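Local coordinates for protein manganese lipoxygenase (Gaeumannomyces graminis, PDB 5FX8) that uses a catalytic manganese ion to oxygenate linoleic and alpha-linolenic acids to their 11S- and 13R-hydroperoxides, at residues T110-A115 with W142-V146. Numbering follows the deposited sequence.
Sequences TAYREA and WKESV. With NAG (2-acetamido-2-deoxy-beta-D-glucopyranose), chain K; NAG (2-acetamido-2-deoxy-beta-D-glucopyranose), chain N.
The carboxylate of E114, on the long helix 86-124, is received by two backbone N-H groups and the hydroxyl of S145 in the turn W142-V146, tying that helix to the connection leading to helix 161-166. E114 OE1 accepts from S145 N at 2.7 Å on its syn side, and S145 OG donates to the same E114 OE1 from the anti side, also at 2.7 Å. Both donors approach from one face of the carboxylate plane. The other oxygen, E114 OE2, offers its syn lone pair to E144 N at 3.0 Å, with an N-H...O angle of 154°. With chi1 at -62°, S145 OG lies beside its own backbone N, which brings both donors of this residue to a single oxygen.

Apolar packing flanks this polar centre. W142 CH2 rests 3.6 Å from A115 CB, with one N-acetylglucosamine against A115 and Y112, while T110 CG2 meets E144 CB. W142 NE1 bonds to L137 O. A water bridges E114 O and W142 N.

The side toward the second N-acetylglucosamine, beside R113 and the partly exposed E144, is looser. R113 NH1 reaches E144 OE1 through a long salt bridge of 3.8 Å, the two planes 61° apart. The subunit contact adjoins here: Y112 packs on Y112 of the second subunit, and R113 forms a weak, long ion pair with its E531.

Three good hydrogen bonds fix the rotation of the buried E114 carboxylate and would favour its ionised form, whereas the nearby E144 carboxylate would tend to oppose it, an effect R113 may partly offset.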
loop_
_atom_site.group_PDB
_atom_site.type_symbol
_atom_site.label_atom_id
_atom_site.label_comp_id
_atom_site.label_asym_id
_atom_site.label_seq_id
_atom_site.Cartn_x
_atom_site.Cartn_y
_atom_site.Cartn_z
ATOM N N THR A 110 -7.173 -10.845 -7.196
ATOM C CA THR A 110 -6.657 -11.863 -6.298
ATOM C C THR A 110 -7.364 -11.812 -4.965
ATOM O O THR A 110 -7.768 -12.844 -4.427
ATOM C CB THR A 110 -5.160 -11.677 -6.118
ATOM O OG1 THR A 110 -4.538 -11.755 -7.391
ATOM C CG2 THR A 110 -4.606 -12.732 -5.196
ATOM N N ALA A 111 -7.538 -10.608 -4.434
ATOM C CA ALA A 111 -8.166 -10.446 -3.133
ATOM C C ALA A 111 -9.609 -10.942 -3.142
ATOM O O ALA A 111 -10.054 -11.586 -2.191
ATOM C CB ALA A 111 -8.096 -8.986 -2.712
ATOM N N TYR A 112 -10.352 -10.658 -4.211
ATOM C CA TYR A 112 -11.714 -11.165 -4.293
ATOM C C TYR A 112 -11.731 -12.686 -4.360
ATOM O O TYR A 112 -12.522 -13.339 -3.666
ATOM C CB TYR A 112 -12.399 -10.553 -5.498
ATOM C CG TYR A 112 -12.908 -9.182 -5.220
ATOM C CD1 TYR A 112 -13.485 -8.890 -4.010
ATOM C CD2 TYR A 112 -12.821 -8.177 -6.169
ATOM C CE1 TYR A 112 -13.955 -7.645 -3.742
ATOM C CE2 TYR A 112 -13.290 -6.928 -5.908
ATOM C CZ TYR A 112 -13.856 -6.663 -4.681
ATOM O OH TYR A 112 -14.365 -5.420 -4.369
ATOM N N ARG A 113 -10.858 -13.270 -5.176
ATOM C CA ARG A 113 -10.772 -14.724 -5.238
ATOM C C ARG A 113 -10.451 -15.336 -3.861
ATOM O O ARG A 113 -11.152 -16.240 -3.391
ATOM C CB ARG A 113 -9.745 -15.098 -6.295
ATOM C CG ARG A 113 -9.571 -16.544 -6.537
ATOM C CD ARG A 113 -8.254 -16.753 -7.225
ATOM N NE ARG A 113 -8.062 -15.738 -8.247
ATOM C CZ ARG A 113 -6.873 -15.375 -8.713
ATOM N NH1 ARG A 113 -5.785 -15.963 -8.233
ATOM N NH2 ARG A 113 -6.774 -14.431 -9.654
ATOM N N GLU A 114 -9.441 -14.813 -3.163
ATOM C CA GLU A 114 -9.091 -15.368 -1.860
ATOM C C GLU A 114 -10.111 -15.027 -0.780
ATOM O O GLU A 114 -10.186 -15.729 0.230
ATOM C CB GLU A 114 -7.685 -14.891 -1.446
ATOM C CG GLU A 114 -6.661 -15.148 -2.532
ATOM C CD GLU A 114 -5.214 -15.118 -2.076
ATOM O OE1 GLU A 114 -4.759 -14.083 -1.574
ATOM O OE2 GLU A 114 -4.507 -16.130 -2.233
ATOM N N ALA A 115 -10.884 -13.963 -0.950
ATOM C CA ALA A 115 -11.994 -13.708 -0.039
ATOM C C ALA A 115 -13.111 -14.707 -0.259
ATOM O O ALA A 115 -13.753 -15.162 0.693
ATOM C CB ALA A 115 -12.527 -12.294 -0.232
ATOM N N TRP A 142 -5.267 -15.995 2.083
ATOM C CA TRP A 142 -4.660 -14.743 1.668
ATOM C C TRP A 142 -3.187 -14.908 1.334
ATOM O O TRP A 142 -2.411 -13.971 1.469
ATOM C CB TRP A 142 -4.832 -13.673 2.734
ATOM C CG TRP A 142 -6.179 -13.621 3.310
ATOM C CD1 TRP A 142 -6.574 -14.122 4.502
ATOM C CD2 TRP A 142 -7.321 -12.997 2.737
ATOM N NE1 TRP A 142 -7.906 -13.861 4.713
ATOM C CE2 TRP A 142 -8.387 -13.168 3.639
ATOM C CE3 TRP A 142 -7.551 -12.315 1.544
ATOM C CZ2 TRP A 142 -9.655 -12.693 3.382
ATOM C CZ3 TRP A 142 -8.809 -11.841 1.296
ATOM C CH2 TRP A 142 -9.846 -12.031 2.209
ATOM N N LYS A 143 -2.806 -16.102 0.887
ATOM C CA LYS A 143 -1.418 -16.385 0.560
ATOM C C LYS A 143 -0.912 -15.573 -0.619
ATOM O O LYS A 143 0.293 -15.331 -0.712
ATOM C CB LYS A 143 -1.243 -17.856 0.254
ATOM C CG LYS A 143 -1.196 -18.707 1.473
ATOM C CD LYS A 143 -1.413 -20.159 1.092
ATOM C CE LYS A 143 -0.743 -21.118 2.064
ATOM N NZ LYS A 143 -1.020 -22.523 1.639
ATOM N N GLU A 144 -1.780 -15.191 -1.553
ATOM C CA GLU A 144 -1.312 -14.391 -2.675
ATOM C C GLU A 144 -1.521 -12.895 -2.449
ATOM O O GLU A 144 -0.681 -12.088 -2.851
ATOM C CB GLU A 144 -1.999 -14.837 -3.963
ATOM C CG GLU A 144 -1.638 -16.243 -4.452
ATOM C CD GLU A 144 -2.631 -16.783 -5.497
ATOM O OE1 GLU A 144 -3.800 -17.071 -5.151
ATOM O OE2 GLU A 144 -2.247 -16.921 -6.672
ATOM N N SER A 145 -2.614 -12.521 -1.795
ATOM C CA SER A 145 -2.901 -11.129 -1.483
ATOM C C SER A 145 -1.953 -10.583 -0.442
ATOM O O SER A 145 -1.553 -9.419 -0.507
ATOM C CB SER A 145 -4.325 -11.003 -0.962
ATOM O OG SER A 145 -5.231 -11.404 -1.953
ATOM N N VAL A 146 -1.635 -11.393 0.553
ATOM C CA VAL A 146 -0.773 -10.996 1.647
ATOM C C VAL A 146 0.302 -12.061 1.814
ATOM O O VAL A 146 0.271 -12.829 2.780
ATOM C CB VAL A 146 -1.591 -10.800 2.922
ATOM C CG1 VAL A 146 -0.750 -10.182 3.977
ATOM C CG2 VAL A 146 -2.792 -9.937 2.611
HETATM C C1 NAG K . -16.393 -12.805 -4.093
HETATM C C2 NAG K . -16.637 -11.862 -2.945
HETATM C C3 NAG K . -17.639 -10.794 -3.350
HETATM C C4 NAG K . -17.147 -10.083 -4.594
HETATM C C5 NAG K . -16.917 -11.112 -5.677
HETATM C C6 NAG K . -16.338 -10.530 -6.930
HETATM C C7 NAG K . -16.697 -12.390 -0.552
HETATM C C8 NAG K . -17.272 -13.283 0.492
HETATM N N2 NAG K . -17.110 -12.609 -1.798
HETATM O O3 NAG K . -17.757 -9.830 -2.320
HETATM O O4 NAG K . -18.098 -9.117 -5.015
HETATM O O5 NAG K . -15.976 -12.084 -5.215
HETATM O O6 NAG K . -16.076 -11.584 -7.842
HETATM O O7 NAG K . -15.917 -11.501 -0.280
HETATM C C1 NAG N . -5.793 -19.944 -8.882
HETATM C C2 NAG N . -4.426 -20.435 -8.358
HETATM C C3 NAG N . -3.354 -19.357 -8.537
HETATM C C4 NAG N . -3.325 -18.864 -9.977
HETATM C C5 NAG N . -4.709 -18.345 -10.343
HETATM C C6 NAG N . -4.839 -17.885 -11.773
HETATM C C7 NAG N . -4.480 -22.121 -6.547
HETATM C C8 NAG N . -4.569 -22.334 -5.065
HETATM N N2 NAG N . -4.508 -20.846 -6.961
HETATM O O3 NAG N . -2.094 -19.919 -8.195
HETATM O O4 NAG N . -2.342 -17.850 -10.152
HETATM O O5 NAG N . -5.649 -19.413 -10.198
HETATM O O6 NAG N . -6.190 -18.043 -12.194
HETATM O O7 NAG N . -4.394 -23.060 -7.328
HETATM O O HOH W 1 -7.454 -17.421 0.476
#